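Local coordinates for protein cell division GTPase FtsZ, diverged (Clostridium botulinum C, PDB 3V3T) that is a divergent member of the tubulin/FtsZ family, pairing a Rossmann-like GTPase-type domain with a C-terminal domain of the TubZ kind, at residues G124-L129 / S160-D165; A180-D185 / I215-D220; Y240-C245 / T285-Q290; E246-S251 / S263-P268. The protein carries 1 engineered substitution. One frame throughout, in Å; residues are numbered along the deposited sequence. Where two conformers were deposited one is given.

Contact 1. Residues G124-L129 / S160-D165; sequences GFVGVL and SIYLLD
Phe125 O receives the N-H of Tyr162 in a nearly straight bond, N to O 2.7 Å with 174° at the hydrogen. The same oxygen meets CA of Ile161 in a CA-H...O contact at 3.4 Å, and it lies in the plane of the Tyr162 ring at its edge. Two residues on, Gly127 O likewise takes the Leu164 N-H at 2.7 Å and meets Leu163 CA. In the return direction Phe125 N and Gly127 N donate to Ser160 O and Tyr162 O with more bent geometry, whereas the bond from Leu129 N to Leu164 O is almost linear at 2.8 Å. These five bonds hold two parallel strands in register from Gly124 beside Ser160 to Leu129 beside Asp165.

Side chains alternate between the two faces of the sheet. On one, with CG1 of Val126 opposite the backbone N (chi1 -180°), this methyl reaches Leu164 CD1, 4.0 Å away, while CG2 reaches Tyr162 CB at 3.9 Å. The same Leu164 CD1 touches Val128 CG2, and Phe179 of helix 172-187 packs against Val126, Tyr162 and Leu164. On the other, Leu163 CD1 meets Leu129 CG at 4.1 Å, with Val294 of helix 291-306 against both leucines; one face of the Phe125 ring, near its rim, lies over Gly127 N, and the side chain touches Ile149 of helix 136-152. All twelve residues are buried. Neighbouring parallel strands joined through helix 136-152 form a beta-alpha-beta crossover, the repeating unit of the Rossmann-like GTPase domain of tubulin and FtsZ.

Contact 2. Residues A180-D185 / I215-D220; sequences ATLFND and ILEFDD
Leu182 lays its CD2 methyl alongside the stem of Glu217, 3.6 Å from Glu217 CG and equally close to the carboxylate carbon, the two side chains running past each other in opposite directions. Its CB meets Ile215 CG2 at 3.8 Å, and its other methyl, CD1, approaches the backbone oxygen of Ile215. Ile215 answers with both of its branches: CG2 and CD1 each come close to Leu182 O, and CD1 also reaches Phe183 CA at 3.8 Å.

Three residues after Leu182, Asp185 brings its carboxylate up to that of Glu217. Beyond CG the glutamate chain is extended (chi2 179°), which carries its acid group up to the helix, and the two carboxylate planes lie within 17° of each other. Asp185 OD2 stands only 2.4 Å from Glu217 OE2. So close a pair suggests that one acid probably holds a proton, although so short a distance is itself doubtful. Lys279 forms a salt bridge with Asp185 OD2 and a weak, long ion pair with Glu217 OE1, which probably offsets part of the negative charge gathered here.

The helix segment and strand 215-217 run at 96° to one another. In its place after strand 160-165, helix 172-187 is consistent with the central helix that joins the two domains in tubulin and FtsZ, here laid across strand 211-217 of the mixed sheet.

Contact 3. Residues Y240-C245 / T285-Q290; sequences YTTNTC and TGIEPQ
Tyr240 CB sits 3.7 Å from Gln290 CG and also touches Ile287 CG2, which continues along the ring base to Tyr240 CG. Farther out, CE2 and CZ of the tyrosine lie under Ile287 CD1, whose carbon stands 3.9 Å from the centroid of the Tyr240 ring and 13° off the normal, a CH-pi contact over one face. At the tip the hydroxyl is hydrogen-bonded to Val265 O. Standing between the backbone N and carbonyl carbon (chi1 61°), CG holds the ring back over its own loop, where Thr242 O lies in plane at its edge.

Ile287 lies within the curve of residues 240-245: its CG1 rests on Cys245 CB at 3.8 Å and its CG2 on Thr242 OG1 at 3.9 Å. Beside these contacts, two waters bridge the segments. One joins Thr242 OG1 to Glu288 O, to which it donates at 2.7 Å. The other meets the same hydroxyl, donates to Thr244 O at 2.7 Å and accepts from Glu288 N at 2.9 Å, so that the waters supply partners to Thr244 O and to the N and O of Glu288.

Gly286 and Ile287 together face Ser212 in a G1 beta bulge at the end of strand 281-287. Ile287 and Tyr240 both pack on Val214 of strand 211-217, while Gln290, bonded to Ser212 and Ala238, is the N-cap residue of helix 291-306; the 240-245 loop leads on into strand 247-252.

Contact 4. Residues E246-S251 / S263-P268; sequences EFMGIS and SIVGYP
Val265, the last residue of helix 258-265, offers its CG1 to the terminal methyl of Met248, with CE 3.9 Å from Val265 CG1. The chain then leaves the helix at Gly266, whose positive phi of 140° turns it back toward the strand and brings Gly266 O to 3.2 Å from Met248 CE. Pro268 comes next in contact: its CB lies 3.7 Å from Met248 CB and equally far from Glu246 O, its CG also touches Met248 CB, and its CD approaches the methyl. The methionine is thus met at both ends, its root by the proline, its tip chiefly by Val265 and Gly266. Its CG stands anti to the backbone N (chi1 180°) and the chain stays extended as far as the sulfur; only at chi3, -71°, does it bend to bring CE against both Val265 CG1 and Gly266 O.

Val282 of strand 281-287 also packs on Met248, and Glu246 and Phe247 face Thr285 together in a classic beta bulge where the strand begins. Since the two segments meet through methyl, methylene and ring carbons, with backbone oxygens close by, their cohesion comes from close apolar packing, consistent with the absence of a directed polar bond between the segments.

Overall arrangement
Contacts 1 to 4 all reach one mixed sheet, in which strands 122-129, 160-165, 211-217, 281-287, 247-252 and 270-275 follow in that order. The centre of contact 1 lies about 4 Å from that of the chain, in the GTPase-type part; helix 172-187 follows its second strand and carries contact 2, their centres about 16 Å apart. Contacts 1, 2 and 3 come in series along the chain, with contact 4 nested inside the loop that contact 3 closes; the centres of these last two, in the C-terminal part, are about 10 Å apart. Leu163 touches Gln290 and Leu216 touches Val265, so packing links contact 1 to 3 and 2 to 4, and both family regions share a continuous sheet.

Contact 1. Residues G124-L129 / S160-D165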
loop_
_atom_site.group_PDB
_atom_site.type_symbol
_atom_site.label_atom_id
_atom_site.label_comp_id
_atom_site.label_asym_id
_atom_site.label_seq_id
_atom_site.Cartn_x
_atom_site.Cartn_y
_atom_site.Cartn_z
ATOM N N GLY A 124 -4.731 7.171 -0.980
ATOM C CA GLY A 124 -3.567 6.381 -0.665
ATOM C C GLY A 124 -3.068 5.641 -1.887
ATOM O O GLY A 124 -3.729 5.569 -2.927
ATOM N N PHE A 125 -1.879 5.081 -1.742
ATOM C CA PHE A 125 -1.204 4.410 -2.829
ATOM C C PHE A 125 -0.480 3.195 -2.279
ATOM O O PHE A 125 0.331 3.314 -1.350
ATOM C CB PHE A 125 -0.183 5.345 -3.466
ATOM C CG PHE A 125 0.681 4.674 -4.514
ATOM C CD1 PHE A 125 0.110 4.145 -5.662
ATOM C CD2 PHE A 125 2.057 4.595 -4.355
ATOM C CE1 PHE A 125 0.884 3.528 -6.628
ATOM C CE2 PHE A 125 2.848 3.989 -5.314
ATOM C CZ PHE A 125 2.267 3.449 -6.456
ATOM N N VAL A 126 -0.796 2.025 -2.831
ATOM C CA VAL A 126 -0.019 0.828 -2.559
ATOM C C VAL A 126 0.828 0.566 -3.794
ATOM O O VAL A 126 0.299 0.256 -4.851
ATOM C CB VAL A 126 -0.925 -0.377 -2.314
ATOM C CG1 VAL A 126 -0.093 -1.629 -2.017
ATOM C CG2 VAL A 126 -1.887 -0.087 -1.183
ATOM N N GLY A 127 2.144 0.712 -3.672
ATOM C CA GLY A 127 3.033 0.382 -4.773
ATOM C C GLY A 127 4.007 -0.754 -4.460
ATOM O O GLY A 127 4.561 -0.839 -3.354
ATOM N N VAL A 128 4.231 -1.620 -5.445
ATOM C CA VAL A 128 5.209 -2.682 -5.316
ATOM C C VAL A 128 6.474 -2.371 -6.110
ATOM O O VAL A 128 6.423 -2.186 -7.322
ATOM C CB VAL A 128 4.640 -4.037 -5.792
ATOM C CG1 VAL A 128 5.625 -5.161 -5.463
ATOM C CG2 VAL A 128 3.291 -4.315 -5.132
ATOM N N LEU A 129 7.608 -2.309 -5.416
ATOM C CA LEU A 129 8.902 -2.161 -6.072
ATOM C C LEU A 129 9.351 -3.504 -6.650
ATOM O O LEU A 129 9.067 -4.553 -6.084
ATOM C CB LEU A 129 9.946 -1.662 -5.075
ATOM C CG LEU A 129 9.705 -0.319 -4.389
ATOM C CD1 LEU A 129 10.685 -0.153 -3.221
ATOM C CD2 LEU A 129 9.867 0.820 -5.380
ATOM N N SER A 160 -1.387 8.784 1.723
ATOM C CA SER A 160 -0.749 7.766 2.535
ATOM C C SER A 160 -0.155 6.734 1.572
ATOM O O SER A 160 -0.681 6.504 0.490
ATOM C CB SER A 160 -1.743 7.172 3.523
ATOM O OG SER A 160 -2.713 6.424 2.846
ATOM N N ILE A 161 0.990 6.172 1.924
ATOM C CA ILE A 161 1.733 5.331 0.991
ATOM C C ILE A 161 2.025 3.983 1.657
ATOM O O ILE A 161 2.521 3.951 2.779
ATOM C CB ILE A 161 3.087 5.996 0.600
ATOM C CG1 ILE A 161 2.860 7.244 -0.250
ATOM C CG2 ILE A 161 3.989 5.013 -0.149
ATOM C CD1 ILE A 161 4.133 8.057 -0.501
ATOM N N TYR A 162 1.694 2.884 0.983
ATOM C CA TYR A 162 2.056 1.560 1.463
ATOM C C TYR A 162 3.024 1.019 0.427
ATOM O O TYR A 162 2.609 0.604 -0.646
ATOM C CB TYR A 162 0.831 0.639 1.564
ATOM C CG TYR A 162 -0.296 1.133 2.461
ATOM C CD1 TYR A 162 -0.502 0.574 3.717
ATOM C CD2 TYR A 162 -1.168 2.148 2.044
ATOM C CE1 TYR A 162 -1.523 1.006 4.538
ATOM C CE2 TYR A 162 -2.204 2.594 2.872
ATOM C CZ TYR A 162 -2.373 2.010 4.115
ATOM O OH TYR A 162 -3.373 2.411 4.959
ATOM N N LEU A 163 4.316 1.065 0.733
ATOM C CA LEU A 163 5.340 0.756 -0.253
ATOM C C LEU A 163 5.864 -0.642 0.004
ATOM O O LEU A 163 6.500 -0.893 1.045
ATOM C CB LEU A 163 6.494 1.769 -0.160
ATOM C CG LEU A 163 7.485 1.758 -1.333
ATOM C CD1 LEU A 163 6.708 1.932 -2.639
ATOM C CD2 LEU A 163 8.576 2.859 -1.214
ATOM N N LEU A 164 5.604 -1.536 -0.946
ATOM C CA LEU A 164 5.980 -2.952 -0.840
ATOM C C LEU A 164 7.220 -3.256 -1.672
ATOM O O LEU A 164 7.484 -2.580 -2.674
ATOM C CB LEU A 164 4.818 -3.853 -1.294
ATOM C CG LEU A 164 3.459 -3.616 -0.630
ATOM C CD1 LEU A 164 2.425 -4.620 -1.116
ATOM C CD2 LEU A 164 3.586 -3.701 0.887
ATOM N N ASP A 165 7.967 -4.285 -1.273
ATOM C CA ASP A 165 9.239 -4.596 -1.914
ATOM C C ASP A 165 9.334 -6.073 -2.341
ATOM O O ASP A 165 9.506 -6.965 -1.506
ATOM C CB ASP A 165 10.387 -4.241 -0.965
ATOM C CG ASP A 165 11.761 -4.434 -1.590
ATOM O OD1 ASP A 165 11.856 -5.006 -2.704
ATOM O OD2 ASP A 165 12.756 -4.012 -0.954
#

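Contact 2. Residues A180-D185 / I215-D220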
loop_
_atom_site.group_PDB
_atom_site.type_symbol
_atom_site.label_atom_id
_atom_site.label_comp_id
_atom_site.label_asym_id
_atom_site.label_seq_id
_atom_site.Cartn_x
_atom_site.Cartn_y
_atom_site.Cartn_z
ATOM N N ALA A 180 -2.283 -8.595 1.945
ATOM C CA ALA A 180 -3.714 -8.696 2.152
ATOM C C ALA A 180 -3.993 -9.069 3.604
ATOM O O ALA A 180 -4.863 -8.481 4.256
ATOM C CB ALA A 180 -4.313 -9.706 1.210
ATOM N N THR A 181 -3.233 -10.025 4.123
ATOM C CA THR A 181 -3.422 -10.451 5.504
ATOM C C THR A 181 -3.108 -9.310 6.469
ATOM O O THR A 181 -3.884 -9.028 7.388
ATOM C CB THR A 181 -2.584 -11.700 5.828
ATOM O OG1 THR A 181 -2.986 -12.760 4.959
ATOM C CG2 THR A 181 -2.790 -12.149 7.277
ATOM N N LEU A 182 -1.986 -8.632 6.253
ATOM C CA LEU A 182 -1.586 -7.575 7.175
ATOM C C LEU A 182 -2.594 -6.431 7.151
ATOM O O LEU A 182 -2.970 -5.893 8.187
ATOM C CB LEU A 182 -0.185 -7.065 6.858
ATOM C CG LEU A 182 0.958 -8.040 7.141
ATOM C CD1 LEU A 182 2.261 -7.481 6.598
ATOM C CD2 LEU A 182 1.074 -8.299 8.630
ATOM N N PHE A 183 -3.045 -6.064 5.967
ATOM C CA PHE A 183 -3.975 -4.955 5.870
ATOM C C PHE A 183 -5.326 -5.290 6.495
ATOM O O PHE A 183 -5.897 -4.497 7.238
ATOM C CB PHE A 183 -4.163 -4.536 4.415
ATOM C CG PHE A 183 -4.940 -3.286 4.267
ATOM C CD1 PHE A 183 -4.320 -2.054 4.420
ATOM C CD2 PHE A 183 -6.295 -3.326 3.974
ATOM C CE1 PHE A 183 -5.053 -0.872 4.274
ATOM C CE2 PHE A 183 -7.018 -2.159 3.829
ATOM C CZ PHE A 183 -6.387 -0.929 3.981
ATOM N N ASN A 184 -5.840 -6.469 6.184
ATOM C CA ASN A 184 -7.089 -6.904 6.772
ATOM C C ASN A 184 -6.987 -7.081 8.297
ATOM O O ASN A 184 -7.920 -6.743 9.033
ATOM C CB ASN A 184 -7.592 -8.177 6.086
ATOM C CG ASN A 184 -8.985 -8.548 6.516
ATOM O OD1 ASN A 184 -9.946 -7.812 6.266
ATOM N ND2 ASN A 184 -9.111 -9.694 7.174
ATOM N N ASP A 185 -5.853 -7.589 8.776
ATOM C CA ASP A 185 -5.633 -7.693 10.223
ATOM C C ASP A 185 -5.641 -6.306 10.845
ATOM O O ASP A 185 -6.231 -6.089 11.899
ATOM C CB ASP A 185 -4.307 -8.382 10.535
ATOM C CG ASP A 185 -4.356 -9.870 10.282
ATOM O OD1 ASP A 185 -5.472 -10.414 10.117
ATOM O OD2 ASP A 185 -3.279 -10.490 10.249
ATOM N N ILE A 215 2.966 -2.043 8.387
ATOM C CA ILE A 215 2.219 -2.935 9.271
ATOM C C ILE A 215 3.124 -4.100 9.641
ATOM O O ILE A 215 3.692 -4.736 8.756
ATOM C CB ILE A 215 0.946 -3.493 8.567
ATOM C CG1 ILE A 215 0.079 -2.352 8.031
ATOM C CG2 ILE A 215 0.153 -4.403 9.509
ATOM C CD1 ILE A 215 -1.105 -2.812 7.202
ATOM N N LEU A 216 3.266 -4.373 10.937
ATOM C CA LEU A 216 4.108 -5.479 11.406
ATOM C C LEU A 216 3.341 -6.450 12.279
ATOM O O LEU A 216 2.570 -6.041 13.137
ATOM C CB LEU A 216 5.283 -4.954 12.229
ATOM C CG LEU A 216 6.202 -3.935 11.543
ATOM C CD1 LEU A 216 7.129 -3.281 12.571
ATOM C CD2 LEU A 216 7.002 -4.601 10.434
ATOM N N GLU A 217 3.566 -7.742 12.072
ATOM C CA GLU A 217 3.110 -8.737 13.027
ATOM C C GLU A 217 4.295 -9.520 13.610
ATOM O O GLU A 217 5.253 -9.845 12.908
ATOM C CB GLU A 217 2.041 -9.640 12.411
ATOM C CG GLU A 217 0.715 -8.902 12.193
ATOM C CD GLU A 217 -0.364 -9.763 11.568
ATOM O OE1 GLU A 217 -0.134 -10.966 11.362
ATOM O OE2 GLU A 217 -1.457 -9.233 11.279
ATOM N N PHE A 218 4.232 -9.803 14.905
ATOM C CA PHE A 218 5.349 -10.435 15.582
ATOM C C PHE A 218 4.932 -11.573 16.494
ATOM O O PHE A 218 3.774 -11.662 16.914
ATOM C CB PHE A 218 6.174 -9.411 16.359
ATOM C CG PHE A 218 5.438 -8.760 17.493
ATOM C CD1 PHE A 218 5.586 -9.227 18.792
ATOM C CD2 PHE A 218 4.624 -7.655 17.267
ATOM C CE1 PHE A 218 4.917 -8.617 19.852
ATOM C CE2 PHE A 218 3.958 -7.036 18.307
ATOM C CZ PHE A 218 4.104 -7.518 19.610
ATOM N N ASP A 219 5.910 -12.426 16.797
ATOM C CA ASP A 219 5.698 -13.640 17.570
ATOM C C ASP A 219 5.374 -13.359 19.032
ATOM O O ASP A 219 6.076 -12.592 19.693
ATOM C CB ASP A 219 6.948 -14.517 17.487
ATOM C CG ASP A 219 6.752 -15.871 18.123
ATOM O OD1 ASP A 219 5.742 -16.058 18.830
ATOM O OD2 ASP A 219 7.616 -16.748 17.915
ATOM N N ASP A 220 4.319 -13.999 19.530
ATOM C CA ASP A 220 3.923 -13.869 20.926
ATOM C C ASP A 220 4.985 -14.473 21.838
ATOM O O ASP A 220 4.986 -14.238 23.047
ATOM C CB ASP A 220 2.578 -14.565 21.170
ATOM C CG ASP A 220 2.634 -16.060 20.892
ATOM O OD1 ASP A 220 3.253 -16.457 19.883
ATOM O OD2 ASP A 220 2.063 -16.841 21.684
#

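Contact 3. Residues Y240-C245 / T285-Q290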
loop_
_atom_site.group_PDB
_atom_site.type_symbol
_atom_site.label_atom_id
_atom_site.label_comp_id
_atom_site.label_asym_id
_atom_site.label_seq_id
_atom_site.Cartn_x
_atom_site.Cartn_y
_atom_site.Cartn_z
ATOM N N TYR A 240 12.641 1.306 5.832
ATOM C CA TYR A 240 12.768 2.720 6.172
ATOM C C TYR A 240 13.922 2.943 7.143
ATOM O O TYR A 240 14.189 2.105 8.001
ATOM C CB TYR A 240 11.453 3.279 6.740
ATOM C CG TYR A 240 10.953 2.629 8.016
ATOM C CD1 TYR A 240 11.301 3.142 9.264
ATOM C CD2 TYR A 240 10.104 1.521 7.973
ATOM C CE1 TYR A 240 10.829 2.571 10.433
ATOM C CE2 TYR A 240 9.627 0.933 9.140
ATOM C CZ TYR A 240 9.988 1.465 10.363
ATOM O OH TYR A 240 9.512 0.890 11.526
ATOM N N THR A 241 14.603 4.078 7.006
ATOM C CA THR A 241 15.819 4.339 7.782
ATOM C C THR A 241 15.625 5.365 8.889
ATOM O O THR A 241 16.521 5.570 9.709
ATOM C CB THR A 241 16.994 4.787 6.881
ATOM O OG1 THR A 241 16.521 5.733 5.910
ATOM C CG2 THR A 241 17.609 3.588 6.157
ATOM N N THR A 242 14.464 6.013 8.916
ATOM C CA THR A 242 14.187 6.987 9.965
ATOM C C THR A 242 13.719 6.283 11.233
ATOM O O THR A 242 13.517 5.070 11.236
ATOM C CB THR A 242 13.133 8.017 9.524
ATOM O OG1 THR A 242 11.978 7.331 9.034
ATOM C CG2 THR A 242 13.685 8.895 8.430
ATOM N N ASN A 243 13.548 7.054 12.302
ATOM C CA ASN A 243 13.178 6.519 13.610
ATOM C C ASN A 243 11.950 7.161 14.250
ATOM O O ASN A 243 11.707 7.001 15.452
ATOM C CB ASN A 243 14.356 6.627 14.580
ATOM C CG ASN A 243 15.173 5.354 14.638
ATOM O OD1 ASN A 243 15.017 4.544 15.558
ATOM N ND2 ASN A 243 16.043 5.160 13.644
ATOM N N THR A 244 11.182 7.895 13.455
ATOM C CA THR A 244 9.969 8.515 13.968
ATOM C C THR A 244 8.796 8.166 13.089
ATOM O O THR A 244 8.945 7.994 11.878
ATOM C CB THR A 244 10.082 10.049 14.016
ATOM O OG1 THR A 244 10.198 10.554 12.683
ATOM C CG2 THR A 244 11.289 10.474 14.825
ATOM N N CYS A 245 7.625 8.049 13.702
ATOM C CA CYS A 245 6.391 8.015 12.941
ATOM C C CYS A 245 5.409 8.979 13.579
ATOM O O CYS A 245 5.724 9.640 14.561
ATOM C CB CYS A 245 5.807 6.602 12.861
ATOM S SG CYS A 245 5.442 5.869 14.438
ATOM N N THR A 285 2.368 4.785 11.169
ATOM C CA THR A 285 1.939 5.655 10.076
ATOM C C THR A 285 2.659 6.995 10.133
ATOM O O THR A 285 3.101 7.420 11.187
ATOM C CB THR A 285 0.413 5.915 10.146
ATOM O OG1 THR A 285 0.115 6.667 11.329
ATOM C CG2 THR A 285 -0.355 4.596 10.195
ATOM N N GLY A 286 2.772 7.667 8.999
ATOM C CA GLY A 286 3.427 8.960 8.953
ATOM C C GLY A 286 4.941 8.854 8.882
ATOM O O GLY A 286 5.646 9.811 9.174
ATOM N N ILE A 287 5.444 7.685 8.499
ATOM C CA ILE A 287 6.878 7.492 8.347
ATOM C C ILE A 287 7.369 8.234 7.117
ATOM O O ILE A 287 6.715 8.211 6.067
ATOM C CB ILE A 287 7.212 5.990 8.181
ATOM C CG1 ILE A 287 6.911 5.227 9.467
ATOM C CG2 ILE A 287 8.663 5.796 7.789
ATOM C CD1 ILE A 287 6.933 3.700 9.303
ATOM N N GLU A 288 8.524 8.878 7.210
ATOM C CA GLU A 288 9.076 9.506 6.010
ATOM C C GLU A 288 9.121 8.472 4.889
ATOM O O GLU A 288 9.582 7.361 5.099
ATOM C CB GLU A 288 10.468 10.072 6.267
ATOM C CG GLU A 288 10.710 11.390 5.573
ATOM C CD GLU A 288 9.723 12.456 6.010
ATOM O OE1 GLU A 288 9.427 12.531 7.225
ATOM O OE2 GLU A 288 9.232 13.211 5.140
ATOM N N PRO A 289 8.627 8.835 3.697
ATOM C CA PRO A 289 8.638 7.952 2.517
ATOM C C PRO A 289 10.040 7.402 2.199
ATOM O O PRO A 289 11.028 8.147 2.245
ATOM C CB PRO A 289 8.138 8.867 1.393
ATOM C CG PRO A 289 7.299 9.902 2.124
ATOM C CD PRO A 289 7.983 10.133 3.424
ATOM N N GLN A 290 10.106 6.115 1.853
ATOM C CA GLN A 290 11.378 5.379 1.793
ATOM C C GLN A 290 12.233 5.701 0.556
ATOM O O GLN A 290 12.516 4.828 -0.276
ATOM C CB GLN A 290 11.115 3.867 1.903
ATOM C CG GLN A 290 10.314 3.458 3.178
ATOM C CD GLN A 290 8.811 3.352 2.931
ATOM O OE1 GLN A 290 8.209 4.267 2.377
ATOM N NE2 GLN A 290 8.202 2.216 3.317
HETATM O O HOH W 1 12.039 6.706 6.127
HETATM O O HOH W 2 10.127 8.873 9.654
#

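Contact 4. Residues E246-S251 / S263-P268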
loop_
_atom_site.group_PDB
_atom_site.type_symbol
_atom_site.label_atom_id
_atom_site.label_comp_id
_atom_site.label_asym_id
_atom_site.label_seq_id
_atom_site.Cartn_x
_atom_site.Cartn_y
_atom_site.Cartn_z
ATOM N N GLU A 246 4.215 9.057 13.019
ATOM C CA GLU A 246 3.240 10.025 13.492
ATOM C C GLU A 246 2.264 9.362 14.470
ATOM O O GLU A 246 2.293 9.640 15.664
ATOM C CB GLU A 246 2.521 10.651 12.287
ATOM C CG GLU A 246 2.451 12.174 12.307
ATOM C CD GLU A 246 3.805 12.845 12.483
ATOM O OE1 GLU A 246 4.817 12.319 11.985
ATOM O OE2 GLU A 246 3.853 13.911 13.122
ATOM N N PHE A 247 1.397 8.489 13.969
ATOM C CA PHE A 247 0.507 7.726 14.838
ATOM C C PHE A 247 0.896 6.254 14.776
ATOM O O PHE A 247 1.188 5.731 13.702
ATOM C CB PHE A 247 -0.949 7.848 14.404
ATOM C CG PHE A 247 -1.503 9.237 14.479
ATOM C CD1 PHE A 247 -0.874 10.216 15.223
ATOM C CD2 PHE A 247 -2.672 9.559 13.810
ATOM C CE1 PHE A 247 -1.397 11.494 15.300
ATOM C CE2 PHE A 247 -3.199 10.831 13.883
ATOM C CZ PHE A 247 -2.562 11.801 14.631
ATOM N N MET A 248 0.904 5.598 15.933
ATOM C CA MET A 248 1.175 4.176 16.003
ATOM C C MET A 248 -0.009 3.433 16.602
ATOM O O MET A 248 -0.604 3.885 17.573
ATOM C CB MET A 248 2.431 3.924 16.827
ATOM C CG MET A 248 2.798 2.475 16.960
ATOM S SD MET A 248 4.335 2.263 17.902
ATOM C CE MET A 248 5.530 2.879 16.740
ATOM N N GLY A 249 -0.379 2.315 15.987
ATOM C CA GLY A 249 -1.434 1.474 16.520
ATOM C C GLY A 249 -0.867 0.156 17.004
ATOM O O GLY A 249 -0.078 -0.484 16.304
ATOM N N ILE A 250 -1.257 -0.250 18.207
ATOM C CA ILE A 250 -0.725 -1.463 18.809
ATOM C C ILE A 250 -1.858 -2.337 19.323
ATOM O O ILE A 250 -2.602 -1.932 20.207
ATOM C CB ILE A 250 0.219 -1.125 19.983
ATOM C CG1 ILE A 250 1.436 -0.344 19.483
ATOM C CG2 ILE A 250 0.671 -2.389 20.715
ATOM C CD1 ILE A 250 2.260 0.249 20.597
ATOM N N SER A 251 -1.991 -3.537 18.765
ATOM C CA SER A 251 -2.949 -4.509 19.288
ATOM C C SER A 251 -2.269 -5.858 19.544
ATOM O O SER A 251 -1.755 -6.493 18.618
ATOM C CB SER A 251 -4.139 -4.672 18.347
ATOM O OG SER A 251 -5.051 -5.635 18.848
ATOM N N SER A 263 10.942 1.532 20.640
ATOM C CA SER A 263 12.387 1.450 20.555
ATOM C C SER A 263 12.822 0.796 19.243
ATOM O O SER A 263 13.813 1.199 18.623
ATOM C CB SER A 263 12.938 0.681 21.756
ATOM O OG SER A 263 14.330 0.471 21.624
ATOM N N ILE A 264 12.077 -0.209 18.810
ATOM C CA ILE A 264 12.457 -0.918 17.598
ATOM C C ILE A 264 11.796 -0.330 16.354
ATOM O O ILE A 264 12.404 -0.271 15.287
ATOM C CB ILE A 264 12.124 -2.411 17.691
ATOM C CG1 ILE A 264 12.869 -3.055 18.863
ATOM C CG2 ILE A 264 12.525 -3.118 16.411
ATOM C CD1 ILE A 264 14.335 -3.218 18.597
ATOM N N VAL A 265 10.553 0.112 16.487
ATOM C CA VAL A 265 9.768 0.470 15.309
ATOM C C VAL A 265 9.868 1.940 14.914
ATOM O O VAL A 265 9.815 2.275 13.737
ATOM C CB VAL A 265 8.285 0.099 15.480
ATOM C CG1 VAL A 265 7.484 0.565 14.262
ATOM C CG2 VAL A 265 8.150 -1.400 15.645
ATOM N N GLY A 266 10.003 2.813 15.899
ATOM C CA GLY A 266 9.951 4.240 15.649
ATOM C C GLY A 266 9.179 4.924 16.761
ATOM O O GLY A 266 8.304 4.321 17.382
ATOM N N TYR A 267 9.518 6.177 17.034
ATOM C CA TYR A 267 8.869 6.918 18.107
ATOM C C TYR A 267 7.708 7.752 17.553
ATOM O O TYR A 267 7.910 8.642 16.731
ATOM C CB TYR A 267 9.906 7.769 18.842
ATOM C CG TYR A 267 10.841 6.908 19.664
ATOM C CD1 TYR A 267 10.526 6.562 20.976
ATOM C CD2 TYR A 267 12.013 6.406 19.123
ATOM C CE1 TYR A 267 11.361 5.750 21.723
ATOM C CE2 TYR A 267 12.856 5.596 19.865
ATOM C CZ TYR A 267 12.526 5.272 21.162
ATOM O OH TYR A 267 13.360 4.463 21.901
ATOM N N PRO A 268 6.479 7.439 17.973
ATOM C CA PRO A 268 5.302 8.151 17.454
ATOM C C PRO A 268 5.010 9.383 18.302
ATOM O O PRO A 268 5.528 9.477 19.408
ATOM C CB PRO A 268 4.188 7.128 17.635
ATOM C CG PRO A 268 4.594 6.411 18.917
ATOM C CD PRO A 268 6.111 6.383 18.928
#